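Local atomic coordinates of endoglucanase (Cryptopygus antarcticus, PDB entry 5H4U), a protein that cuts internal beta-1,4-glucosidic bonds in cellulose derivatives, lichenan and cereal beta-glucan, releasing mainly cellobiose, cellotriose and cellotetraose from carboxymethylcellulose. Residues C30-C35 / V47-A52; V73-Q78 / S154-P159; N161-R166 / Q178-L183; T56-N61 / G69-C74. All blocks are in the same frame, centred on the assembly; numbering follows the deposited sequence.

Contact 1: C30-C35 / V47-A52; sequences CCKPSC and VRTCKA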
loop_
_atom_site.group_PDB
_atom_site.type_symbol
_atom_site.label_atom_id
_atom_site.label_comp_id
_atom_site.label_asym_id
_atom_site.label_seq_id
_atom_site.Cartn_x
_atom_site.Cartn_y
_atom_site.Cartn_z
ATOM N N CYS A 30 -7.259 1.144 -5.350
ATOM C CA CYS A 30 -7.649 -0.160 -5.857
ATOM C C CYS A 30 -6.879 -0.599 -7.098
ATOM O O CYS A 30 -7.177 -1.675 -7.636
ATOM C CB CYS A 30 -9.149 -0.213 -6.192
ATOM S SG CYS A 30 -10.289 0.002 -4.809
ATOM N N CYS A 31 -5.918 0.186 -7.590
ATOM C CA CYS A 31 -5.344 -0.106 -8.897
ATOM C C CYS A 31 -4.310 -1.222 -8.816
ATOM O O CYS A 31 -3.700 -1.464 -7.771
ATOM C CB CYS A 31 -4.652 1.111 -9.471
ATOM S SG CYS A 31 -5.680 2.526 -9.602
ATOM N N LYS A 32 -4.056 -1.850 -9.954
ATOM C CA LYS A 32 -2.994 -2.838 -9.986
ATOM C C LYS A 32 -1.667 -2.125 -9.755
ATOM O O LYS A 32 -1.345 -1.179 -10.481
ATOM C CB LYS A 32 -2.996 -3.578 -11.322
ATOM C CG LYS A 32 -1.761 -4.404 -11.579
ATOM C CD LYS A 32 -1.680 -4.911 -13.018
ATOM C CE LYS A 32 -0.275 -5.447 -13.342
ATOM N NZ LYS A 32 -0.129 -6.927 -13.457
ATOM N N PRO A 33 -0.901 -2.505 -8.741
ATOM C CA PRO A 33 0.298 -1.743 -8.387
ATOM C C PRO A 33 1.441 -1.980 -9.368
ATOM O O PRO A 33 1.556 -3.039 -9.995
ATOM C CB PRO A 33 0.634 -2.264 -6.990
ATOM C CG PRO A 33 0.079 -3.641 -6.965
ATOM C CD PRO A 33 -1.107 -3.670 -7.860
ATOM N N SER A 34 2.307 -0.972 -9.481
ATOM C CA SER A 34 3.287 -0.976 -10.563
ATOM C C SER A 34 4.257 -2.146 -10.465
ATOM O O SER A 34 4.699 -2.659 -11.494
ATOM C CB SER A 34 4.043 0.348 -10.599
ATOM O OG SER A 34 4.986 0.426 -9.552
ATOM N N CYS A 35 4.556 -2.622 -9.257
ATOM C CA CYS A 35 5.466 -3.752 -9.104
ATOM C C CYS A 35 4.784 -5.085 -9.394
ATOM O O CYS A 35 5.406 -6.143 -9.214
ATOM C CB CYS A 35 6.055 -3.786 -7.692
ATOM S SG CYS A 35 6.930 -2.289 -7.200
ATOM N N VAL A 47 4.454 -8.827 -7.842
ATOM C CA VAL A 47 3.446 -8.781 -6.794
ATOM C C VAL A 47 2.126 -9.308 -7.337
ATOM O O VAL A 47 1.689 -8.949 -8.437
ATOM C CB VAL A 47 3.277 -7.357 -6.241
ATOM C CG1 VAL A 47 2.198 -7.340 -5.143
ATOM C CG2 VAL A 47 4.576 -6.837 -5.719
ATOM N N ARG A 48 1.466 -10.122 -6.528
ATOM C CA ARG A 48 0.217 -10.772 -6.902
ATOM C C ARG A 48 -0.905 -9.749 -7.115
ATOM O O ARG A 48 -1.095 -8.836 -6.308
ATOM C CB ARG A 48 -0.166 -11.749 -5.788
ATOM C CG ARG A 48 -1.387 -12.576 -6.006
ATOM C CD ARG A 48 -1.778 -13.189 -4.694
ATOM N NE ARG A 48 -3.098 -13.789 -4.802
ATOM C CZ ARG A 48 -4.157 -13.492 -4.050
ATOM N NH1 ARG A 48 -4.086 -12.584 -3.076
ATOM N NH2 ARG A 48 -5.301 -14.120 -4.289
ATOM N N THR A 49 -1.634 -9.875 -8.216
ATOM C CA THR A 49 -2.849 -9.099 -8.392
ATOM C C THR A 49 -4.056 -10.023 -8.505
ATOM O O THR A 49 -3.942 -11.238 -8.662
ATOM C CB THR A 49 -2.776 -8.133 -9.595
ATOM O OG1 THR A 49 -2.052 -8.723 -10.674
ATOM C CG2 THR A 49 -2.100 -6.843 -9.172
ATOM N N CYS A 50 -5.224 -9.440 -8.354
ATOM C CA CYS A 50 -6.415 -10.239 -8.209
ATOM C C CYS A 50 -7.484 -9.790 -9.185
ATOM O O CYS A 50 -7.411 -8.722 -9.813
ATOM C CB CYS A 50 -6.943 -10.170 -6.766
ATOM S SG CYS A 50 -5.959 -11.110 -5.580
ATOM N N LYS A 51 -8.512 -10.614 -9.254
ATOM C CA LYS A 51 -9.707 -10.275 -9.985
ATOM C C LYS A 51 -10.495 -9.259 -9.172
ATOM O O LYS A 51 -10.133 -8.907 -8.047
ATOM C CB LYS A 51 -10.532 -11.528 -10.236
ATOM C CG LYS A 51 -9.932 -12.461 -11.246
ATOM C CD LYS A 51 -10.962 -12.777 -12.320
ATOM C CE LYS A 51 -12.347 -13.074 -11.693
ATOM N NZ LYS A 51 -13.363 -13.450 -12.742
ATOM N N ALA A 52 -11.603 -8.798 -9.738
ATOM C CA ALA A 52 -12.411 -7.783 -9.074
ATOM C C ALA A 52 -12.777 -8.154 -7.654
ATOM O O ALA A 52 -12.873 -7.278 -6.798
ATOM C CB ALA A 52 -13.686 -7.549 -9.875
HETATM O O HOH W 1 -2.514 -8.141 -13.456
#
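The ammonium nitrogen of Lys32 is gripped by several oxygens, and one of them leads across to Thr49. Lys32 NZ donates to a water at 2.7 Å, and Thr49 OG1 bonds to the same water at 2.9 Å. Lys32 NZ also bonds to the carbonyls of Ser60 and Ser36, so loop oxygens fix the end of the chain. Both segments belong to the long disulfide-bonded loop that leaves strand 19-27 of the double-psi beta-barrel typical of family 45. The contact is buried, with Pro33 about 7 Å from Asp29, the inferred nucleophile, measured between side chains. The apolar part lies around the methyl of Thr49. Its CG2 comes up to Lys32 CG at 3.4 Å and to Pro33 CD at 3.6 Å. The Lys32 and Thr49 side chains cross at about a right angle. Thr49 divides its work between two branches: with chi1 at 37°, OG1 lies between the backbone N and the carbonyl carbon and meets the water, while CG2 turns to the lysine and the proline. The lysine runs extended from CB and bends only at chi4, near its nitrogen. Pro33 also packs on Thr126 and Asn127 of strand 120-128. Disulfides join Cys35 to Cys103 and Cys50 to Cys74, tying both segments to other parts of the chain. At the far end, Val47 CG2 lies 3.9 Å from Cys35 CB. Beside it, Val47 N donates to Cys35 O at 3.2 Å, nearly straight at 168°.

Contact 2: V73-Q78 / S154-P159; sequences VCNDQQ and SQWGAP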
loop_
_atom_site.group_PDB
_atom_site.type_symbol
_atom_site.label_atom_id
_atom_site.label_comp_id
_atom_site.label_asym_id
_atom_site.label_seq_id
_atom_site.Cartn_x
_atom_site.Cartn_y
_atom_site.Cartn_z
ATOM N N VAL A 73 -5.882 -4.638 -6.935
ATOM C CA VAL A 73 -5.100 -4.995 -5.753
ATOM C C VAL A 73 -5.873 -6.008 -4.914
ATOM O O VAL A 73 -7.107 -5.969 -4.827
ATOM C CB VAL A 73 -4.726 -3.746 -4.928
ATOM C CG1 VAL A 73 -5.952 -2.993 -4.508
ATOM C CG2 VAL A 73 -3.887 -4.149 -3.694
ATOM N N CYS A 74 -5.138 -6.910 -4.264
ATOM C CA CYS A 74 -5.759 -8.014 -3.542
ATOM C C CYS A 74 -6.190 -7.591 -2.137
ATOM O O CYS A 74 -5.513 -6.796 -1.472
ATOM C CB CYS A 74 -4.787 -9.192 -3.466
ATOM S SG CYS A 74 -4.323 -9.983 -5.081
ATOM N N ASN A 75 -7.323 -8.150 -1.680
ATOM C CA ASN A 75 -7.813 -7.879 -0.330
ATOM C C ASN A 75 -6.714 -8.187 0.668
ATOM O O ASN A 75 -6.604 -7.546 1.720
ATOM C CB ASN A 75 -9.048 -8.731 -0.037
ATOM C CG ASN A 75 -10.264 -8.327 -0.859
ATOM O OD1 ASN A 75 -10.462 -7.159 -1.140
ATOM N ND2 ASN A 75 -11.086 -9.304 -1.242
ATOM N N ASP A 76 -5.837 -9.098 0.273
ATOM C CA ASP A 76 -4.702 -9.593 1.019
ATOM C C ASP A 76 -3.672 -8.517 1.311
ATOM O O ASP A 76 -2.842 -8.678 2.216
ATOM C CB ASP A 76 -4.032 -10.605 0.088
ATOM C CG ASP A 76 -3.624 -11.831 0.764
ATOM O OD1 ASP A 76 -3.704 -11.825 1.995
ATOM O OD2 ASP A 76 -3.229 -12.793 0.063
ATOM N N GLN A 77 -3.710 -7.416 0.577
ATOM C CA GLN A 77 -2.681 -6.407 0.694
ATOM C C GLN A 77 -3.118 -5.206 1.522
ATOM O O GLN A 77 -2.671 -4.083 1.284
ATOM C CB GLN A 77 -2.200 -6.057 -0.715
ATOM C CG GLN A 77 -1.145 -7.104 -1.140
ATOM C CD GLN A 77 -0.857 -7.151 -2.626
ATOM O OE1 GLN A 77 -0.910 -6.139 -3.318
ATOM N NE2 GLN A 77 -0.545 -8.344 -3.127
ATOM N N GLN A 78 -3.957 -5.434 2.508
ATOM C CA GLN A 78 -4.398 -4.488 3.513
ATOM C C GLN A 78 -3.422 -4.435 4.682
ATOM O O GLN A 78 -2.727 -5.415 4.965
ATOM C CB GLN A 78 -5.750 -4.878 4.056
ATOM C CG GLN A 78 -6.888 -4.567 3.185
ATOM C CD GLN A 78 -8.149 -4.942 3.890
ATOM O OE1 GLN A 78 -8.450 -6.109 4.074
ATOM N NE2 GLN A 78 -8.858 -3.949 4.353
ATOM N N SER A 154 -14.835 1.012 -10.310
ATOM C CA SER A 154 -15.048 -0.136 -11.164
ATOM C C SER A 154 -14.874 -1.437 -10.396
ATOM O O SER A 154 -15.477 -2.442 -10.769
ATOM C CB SER A 154 -14.135 -0.045 -12.394
ATOM O OG SER A 154 -12.977 -0.838 -12.285
ATOM N N GLN A 155 -14.091 -1.450 -9.313
ATOM C CA GLN A 155 -13.936 -2.715 -8.600
ATOM C C GLN A 155 -15.053 -2.942 -7.595
ATOM O O GLN A 155 -15.571 -4.057 -7.492
ATOM C CB GLN A 155 -12.583 -2.793 -7.875
ATOM C CG GLN A 155 -12.511 -3.897 -6.812
ATOM C CD GLN A 155 -11.099 -4.187 -6.286
ATOM O OE1 GLN A 155 -10.249 -3.304 -6.174
ATOM N NE2 GLN A 155 -10.872 -5.432 -5.904
ATOM N N TRP A 156 -15.473 -1.887 -6.891
ATOM C CA TRP A 156 -16.376 -2.004 -5.751
ATOM C C TRP A 156 -17.617 -1.144 -5.847
ATOM O O TRP A 156 -18.431 -1.176 -4.923
ATOM C CB TRP A 156 -15.650 -1.598 -4.467
ATOM C CG TRP A 156 -14.454 -2.406 -4.149
ATOM C CD1 TRP A 156 -13.162 -1.994 -4.194
ATOM C CD2 TRP A 156 -14.430 -3.755 -3.665
ATOM N NE1 TRP A 156 -12.334 -2.998 -3.793
ATOM C CE2 TRP A 156 -13.085 -4.092 -3.457
ATOM C CE3 TRP A 156 -15.421 -4.704 -3.385
ATOM C CZ2 TRP A 156 -12.693 -5.335 -2.999
ATOM C CZ3 TRP A 156 -15.035 -5.944 -2.923
ATOM C CH2 TRP A 156 -13.676 -6.255 -2.746
ATOM N N GLY A 157 -17.753 -0.317 -6.879
ATOM C CA GLY A 157 -18.880 0.592 -6.935
ATOM C C GLY A 157 -18.792 1.779 -6.008
ATOM O O GLY A 157 -19.822 2.377 -5.686
ATOM N N ALA A 158 -17.582 2.169 -5.599
ATOM C CA ALA A 158 -17.389 3.346 -4.761
ATOM C C ALA A 158 -17.796 4.610 -5.518
ATOM O O ALA A 158 -18.004 4.574 -6.726
ATOM C CB ALA A 158 -15.932 3.420 -4.318
ATOM N N PRO A 159 -17.938 5.740 -4.836
ATOM C CA PRO A 159 -18.280 6.981 -5.548
ATOM C C PRO A 159 -17.167 7.416 -6.490
ATOM O O PRO A 159 -16.034 6.942 -6.418
ATOM C CB PRO A 159 -18.473 8.004 -4.419
ATOM C CG PRO A 159 -18.780 7.175 -3.192
ATOM C CD PRO A 159 -18.019 5.896 -3.371
#
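Two kinds of contact join Asn75 and Val73 to the end of helix 152-156: an amide oxygen at a ring edge, and a looser polar approach. This helix and the disulfide-rich loop pack together beside the double-psi beta-barrel of family 45. The first kind is the meeting of Asn75 with Trp156. Asn75 OD1 lies near the plane of the indole, 3.4 Å from Trp156 CZ2 and 3.7 Å from Trp156 CH2. The amide and ring planes are 31° apart. An oxygen facing ring C-H groups in this way is probably mildly attractive. The other end of the amide is held outside the contact, where Asn75 ND2 donates to Asn55 OD1 and Asn53 O. Those bonds fix which end of the amide faces the tryptophan. The second kind is the approach of Gln155 NE2 to Val73 O, at 4.0 Å too long for a hydrogen bond. Gln155 NE2 instead bonds to Ala52 O. The Gln155 chain is extended, with CG anti to the backbone N (chi1 164°), and this carries its amide toward the loop. The side chain of Val73 is about 6 Å from that of Asp29, the inferred nucleophile, and the contact probably lies near the active site. Backbone bonding shapes the loop itself: it turns back just beyond Cys74, where Gln77 N donates to Cys74 O at 2.8 Å.

Contact 3: N161-R166 / Q178-L183; sequences NGWGQR and QLPTSL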
loop_
_atom_site.group_PDB
_atom_site.type_symbol
_atom_site.label_atom_id
_atom_site.label_comp_id
_atom_site.label_asym_id
_atom_site.label_seq_id
_atom_site.Cartn_x
_atom_site.Cartn_y
_atom_site.Cartn_z
ATOM N N ASN A 161 -15.387 9.891 -6.599
ATOM C CA ASN A 161 -14.258 10.511 -5.927
ATOM C C ASN A 161 -13.634 9.587 -4.887
ATOM O O ASN A 161 -12.788 10.030 -4.103
ATOM C CB ASN A 161 -14.712 11.818 -5.267
ATOM N N GLY A 162 -14.009 8.306 -4.891
ATOM C CA GLY A 162 -13.650 7.398 -3.819
ATOM C C GLY A 162 -14.530 7.546 -2.579
ATOM O O GLY A 162 -15.543 8.260 -2.541
ATOM N N TRP A 163 -14.152 6.790 -1.557
ATOM C CA TRP A 163 -14.842 6.859 -0.280
ATOM C C TRP A 163 -14.348 8.112 0.415
ATOM O O TRP A 163 -13.146 8.269 0.653
ATOM C CB TRP A 163 -14.581 5.624 0.564
ATOM C CG TRP A 163 -15.036 4.378 -0.115
ATOM C CD1 TRP A 163 -16.317 3.984 -0.363
ATOM C CD2 TRP A 163 -14.194 3.358 -0.619
ATOM N NE1 TRP A 163 -16.319 2.777 -0.997
ATOM C CE2 TRP A 163 -15.025 2.361 -1.159
ATOM C CE3 TRP A 163 -12.812 3.191 -0.672
ATOM C CZ2 TRP A 163 -14.516 1.203 -1.758
ATOM C CZ3 TRP A 163 -12.300 2.038 -1.256
ATOM C CH2 TRP A 163 -13.152 1.056 -1.791
ATOM N N GLY A 164 -15.269 9.012 0.710
ATOM C CA GLY A 164 -14.899 10.255 1.354
ATOM C C GLY A 164 -14.183 11.174 0.381
ATOM O O GLY A 164 -14.484 11.210 -0.817
ATOM N N GLN A 165 -13.156 11.853 0.884
ATOM C CA GLN A 165 -12.402 12.801 0.078
ATOM C C GLN A 165 -11.497 12.078 -0.896
ATOM O O GLN A 165 -10.877 11.067 -0.554
ATOM C CB GLN A 165 -11.532 13.668 0.978
ATOM C CG GLN A 165 -12.277 14.332 2.092
ATOM C CD GLN A 165 -12.983 15.595 1.676
ATOM O OE1 GLN A 165 -13.343 15.775 0.502
ATOM N NE2 GLN A 165 -13.175 16.501 2.646
ATOM N N ARG A 166 -11.333 12.657 -2.081
ATOM C CA ARG A 166 -10.383 12.066 -3.004
ATOM C C ARG A 166 -9.004 11.999 -2.377
ATOM O O ARG A 166 -8.238 11.078 -2.664
ATOM C CB ARG A 166 -10.361 12.875 -4.288
ATOM C CG ARG A 166 -9.334 12.438 -5.253
ATOM C CD ARG A 166 -9.941 12.477 -6.590
ATOM N NE ARG A 166 -9.223 11.618 -7.516
ATOM C CZ ARG A 166 -9.812 10.863 -8.432
ATOM N NH1 ARG A 166 -9.063 10.123 -9.233
ATOM N NH2 ARG A 166 -11.141 10.820 -8.519
ATOM N N GLN A 178 -19.145 2.138 4.964
ATOM C CA GLN A 178 -19.376 2.449 3.560
ATOM C C GLN A 178 -18.473 1.658 2.629
ATOM O O GLN A 178 -18.741 1.593 1.425
ATOM C CB GLN A 178 -19.200 3.940 3.296
ATOM C CG GLN A 178 -20.098 4.788 4.130
ATOM C CD GLN A 178 -19.771 6.267 4.064
ATOM O OE1 GLN A 178 -19.132 6.750 3.105
ATOM N NE2 GLN A 178 -20.255 7.020 5.073
ATOM N N LEU A 179 -17.451 1.074 3.144
ATOM C CA LEU A 179 -16.497 0.315 2.374
ATOM C C LEU A 179 -16.954 -1.119 2.203
ATOM O O LEU A 179 -17.845 -1.595 2.912
ATOM C CB LEU A 179 -15.138 0.341 3.063
ATOM C CG LEU A 179 -14.342 1.507 2.499
ATOM C CD1 LEU A 179 -14.851 2.870 2.990
ATOM C CD2 LEU A 179 -12.853 1.303 2.723
ATOM N N PRO A 180 -16.427 -1.811 1.202
ATOM C CA PRO A 180 -16.744 -3.226 1.056
ATOM C C PRO A 180 -16.348 -3.945 2.324
ATOM O O PRO A 180 -15.372 -3.580 2.977
ATOM C CB PRO A 180 -15.856 -3.659 -0.120
ATOM C CG PRO A 180 -15.656 -2.406 -0.882
ATOM C CD PRO A 180 -15.462 -1.383 0.179
ATOM N N THR A 181 -17.089 -5.000 2.654
ATOM C CA THR A 181 -16.770 -5.754 3.863
ATOM C C THR A 181 -15.332 -6.256 3.825
ATOM O O THR A 181 -14.626 -6.185 4.834
ATOM C CB THR A 181 -17.754 -6.905 4.028
ATOM O OG1 THR A 181 -17.957 -7.529 2.753
ATOM C CG2 THR A 181 -19.078 -6.381 4.534
ATOM N N SER A 182 -14.880 -6.722 2.646
ATOM C CA SER A 182 -13.545 -7.291 2.439
ATOM C C SER A 182 -12.412 -6.344 2.777
ATOM O O SER A 182 -11.275 -6.806 2.897
ATOM C CB SER A 182 -13.344 -7.694 0.977
ATOM O OG SER A 182 -13.871 -8.974 0.686
ATOM N N LEU A 183 -12.675 -5.043 2.888
ATOM C CA LEU A 183 -11.632 -4.063 3.186
ATOM C C LEU A 183 -11.793 -3.461 4.571
ATOM O O LEU A 183 -10.961 -2.642 4.994
ATOM C CB LEU A 183 -11.607 -2.944 2.138
ATOM C CG LEU A 183 -11.360 -3.385 0.700
ATOM C CD1 LEU A 183 -11.541 -2.200 -0.187
ATOM C CD2 LEU A 183 -9.964 -3.975 0.509
#
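Trp163 lays one face of its indole over the side chain of Leu179. Leu179 CG sits 3.6 Å above the ring plane, over the centre of the ring system. Leu179 CD1 makes a CH-pi contact with the five-membered ring, 3.7 Å from its centroid and 22° off the normal. The second methyl, Leu179 CD2, reaches the six-membered ring at Trp163 CE3, 3.9 Å away. The branched leucine thus spans both rings. At the far end of the indole, Pro180 CD approaches Trp163 CZ2 at 3.4 Å, and Leu183 CD1 comes to Trp163 CH2 at 4.0 Å from an oblique direction. The ring reaches these partners with CG anti to its own carbonyl carbon (chi1 -60°). A turn brings Leu183 back to the same end of the indole; in it Leu183 N donates to Pro180 O at 3.1 Å. Both segments come from the loop region between helix 152-156 and helix 184-191 of this family 45 enzyme. Trp163 also touches Cys152, and Pro180 and Leu183 pack on Trp156, so the cluster continues onto helix 152-156. The side chain of Trp163 is about 8 Å from that of Asp29, the inferred nucleophile. With an alanine at Trp163, Leu179 would lose the aromatic face over it, and a gap would probably open between the two segments beside Pro180. Trp163 NE1 points near Gln178 O, but at 3.6 Å the pair is not a hydrogen bond. The two segments are therefore held by shape and dispersion, which implies an attachment that depends on the breadth of the indole.

Contact 4: T56-N61 / G69-C74; sequences TTIDSN and GSSYVC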
loop_
_atom_site.group_PDB
_atom_site.type_symbol
_atom_site.label_atom_id
_atom_site.label_comp_id
_atom_site.label_asym_id
_atom_site.label_seq_id
_atom_site.Cartn_x
_atom_site.Cartn_y
_atom_site.Cartn_z
ATOM N N THR A 56 -9.315 -13.939 -5.872
ATOM C CA THR A 56 -8.815 -14.948 -6.802
ATOM C C THR A 56 -7.743 -14.356 -7.719
ATOM O O THR A 56 -7.908 -13.259 -8.260
ATOM C CB THR A 56 -9.953 -15.575 -7.615
ATOM O OG1 THR A 56 -10.264 -14.760 -8.755
ATOM C CG2 THR A 56 -11.199 -15.746 -6.745
ATOM N N THR A 57 -6.650 -15.091 -7.882
ATOM C CA THR A 57 -5.483 -14.575 -8.574
ATOM C C THR A 57 -5.743 -14.393 -10.066
ATOM O O THR A 57 -6.305 -15.265 -10.730
ATOM C CB THR A 57 -4.308 -15.537 -8.388
ATOM O OG1 THR A 57 -4.132 -15.822 -6.994
ATOM C CG2 THR A 57 -3.027 -14.913 -8.926
ATOM N N ILE A 58 -5.300 -13.271 -10.599
ATOM C CA ILE A 58 -5.380 -13.002 -12.021
ATOM C C ILE A 58 -3.955 -12.980 -12.567
ATOM O O ILE A 58 -2.987 -12.887 -11.814
ATOM C CB ILE A 58 -6.157 -11.695 -12.275
ATOM C CG1 ILE A 58 -6.794 -11.693 -13.663
ATOM C CG2 ILE A 58 -5.300 -10.460 -11.975
ATOM C CD1 ILE A 58 -7.828 -10.580 -13.815
ATOM N N ASP A 59 -3.818 -13.086 -13.888
ATOM C CA ASP A 59 -2.478 -13.156 -14.477
ATOM C C ASP A 59 -1.753 -11.823 -14.336
ATOM O O ASP A 59 -2.357 -10.758 -14.470
ATOM C CB ASP A 59 -2.536 -13.576 -15.956
ATOM N N SER A 60 -0.447 -11.888 -14.071
ATOM C CA SER A 60 0.338 -10.678 -13.867
ATOM C C SER A 60 0.440 -9.803 -15.111
ATOM O O SER A 60 0.765 -8.621 -14.985
ATOM C CB SER A 60 1.736 -11.043 -13.370
ATOM O OG SER A 60 2.103 -12.336 -13.808
ATOM N N ASN A 61 0.106 -10.317 -16.286
ATOM C CA ASN A 61 0.104 -9.486 -17.480
ATOM C C ASN A 61 -1.272 -8.923 -17.796
ATOM O O ASN A 61 -1.384 -8.106 -18.705
ATOM C CB ASN A 61 0.641 -10.252 -18.703
ATOM C CG ASN A 61 2.155 -10.496 -18.638
ATOM O OD1 ASN A 61 2.649 -11.544 -19.051
ATOM N ND2 ASN A 61 2.894 -9.516 -18.113
ATOM N N GLY A 69 -8.765 -2.479 -17.834
ATOM C CA GLY A 69 -8.683 -3.922 -17.767
ATOM C C GLY A 69 -9.484 -4.491 -16.614
ATOM O O GLY A 69 -10.514 -3.956 -16.215
ATOM N N SER A 70 -8.994 -5.583 -16.052
ATOM C CA SER A 70 -9.772 -6.292 -15.049
ATOM C C SER A 70 -8.958 -6.760 -13.842
ATOM O O SER A 70 -9.429 -7.621 -13.099
ATOM C CB SER A 70 -10.472 -7.466 -15.730
ATOM O OG SER A 70 -9.513 -8.325 -16.316
ATOM N N SER A 71 -7.759 -6.240 -13.628
ATOM C CA SER A 71 -6.893 -6.652 -12.529
ATOM C C SER A 71 -6.847 -5.594 -11.429
ATOM O O SER A 71 -6.695 -4.405 -11.710
ATOM C CB SER A 71 -5.490 -6.912 -13.059
ATOM O OG SER A 71 -4.565 -6.988 -12.012
ATOM N N TYR A 72 -6.936 -6.026 -10.170
ATOM C CA TYR A 72 -7.010 -5.106 -9.030
ATOM C C TYR A 72 -6.026 -5.509 -7.940
ATOM O O TYR A 72 -5.388 -6.565 -8.010
ATOM C CB TYR A 72 -8.434 -5.045 -8.459
ATOM C CG TYR A 72 -9.423 -4.518 -9.469
ATOM C CD1 TYR A 72 -9.685 -3.158 -9.556
ATOM C CD2 TYR A 72 -10.042 -5.356 -10.365
ATOM C CE1 TYR A 72 -10.555 -2.662 -10.478
ATOM C CE2 TYR A 72 -10.910 -4.873 -11.292
ATOM C CZ TYR A 72 -11.173 -3.522 -11.342
ATOM O OH TYR A 72 -12.045 -3.027 -12.277
ATOM N N VAL A 73 -5.882 -4.638 -6.935
ATOM C CA VAL A 73 -5.100 -4.995 -5.753
ATOM C C VAL A 73 -5.873 -6.008 -4.914
ATOM O O VAL A 73 -7.107 -5.969 -4.827
ATOM C CB VAL A 73 -4.726 -3.746 -4.928
ATOM C CG1 VAL A 73 -5.952 -2.993 -4.508
ATOM C CG2 VAL A 73 -3.887 -4.149 -3.694
ATOM N N CYS A 74 -5.138 -6.910 -4.264
ATOM C CA CYS A 74 -5.759 -8.014 -3.542
ATOM C C CYS A 74 -6.190 -7.591 -2.137
ATOM O O CYS A 74 -5.513 -6.796 -1.472
ATOM C CB CYS A 74 -4.787 -9.192 -3.466
ATOM S SG CYS A 74 -4.323 -9.983 -5.081
HETATM O O HOH W 1 -2.514 -8.141 -13.456
#
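The two backbones come nearest at Ile58 and Ser71, whose CA atoms are 6.5 Å apart, and they are joined by side chains and one water. Ile58 carries the direct contact with two of its methyls. CD1, at the end of the longer branch, reaches the backbone oxygen of Ser70, with Ile58 CD1 and Ser70 O 3.4 Å apart. The same methyl lies 3.8 Å from Ser70 OG. CG2 turns to Ser71 instead, where Ile58 CG2 is 3.7 Å from Ser71 CB and 3.5 Å from Ser71 OG. The torsion explains the split: CG1 stands anti to the backbone N (chi1 -155°) and sends CD1 to Ser70, while CG2 lies between the backbone N and the carbonyl carbon. An alanine at Ile58 would lack both methyls and would probably leave a gap beside Ser70 and Ser71, with the water as the main remaining link. That water bonds to Ser71 OG at 2.8 Å and donates to Asp59 O at 2.8 Å. It gives the buried serine hydroxyl a partner while the methyl of Ile58 covers it. The arrangement is apolar carbon against polar atoms, with the bonding done through solvent. Both segments lie in the long loop between strand 19-27 and strand 80-82 of the family 45 barrel. Each is tied by a backbone bond to segment 47-52: Ile58 pairs with Thr49, and Tyr72 with Cys50. From segment 69-74, Tyr72 OH probably hydrogen-bonds to Ser154 OG on helix 152-156, where the loop lies against that helix.

Overall arrangement
Contacts 1, 2 and 4 share the disulfide-rich loop between strands 19-27 and 80-82, and the Cys50-Cys74 bond links all three. Contacts 1 and 3 are buried, while contacts 2 and 4 are only partly so. Contact 1 mixes methyl packing with polar bonds. Contact 4, its centre only about 5 Å away, lies farther out and uses the same water, so one solvent molecule serves both. Contacts 2 and 4 overlap at Val73 and Cys74. Contact 2 brings that loop to helix 152-156, with amides and a ring edge. Contact 3 is almost wholly apolar; it adjoins contact 2, their centres about 9 Å apart. Contacts 3 and 4 do not touch, their centres being about 20 Å apart.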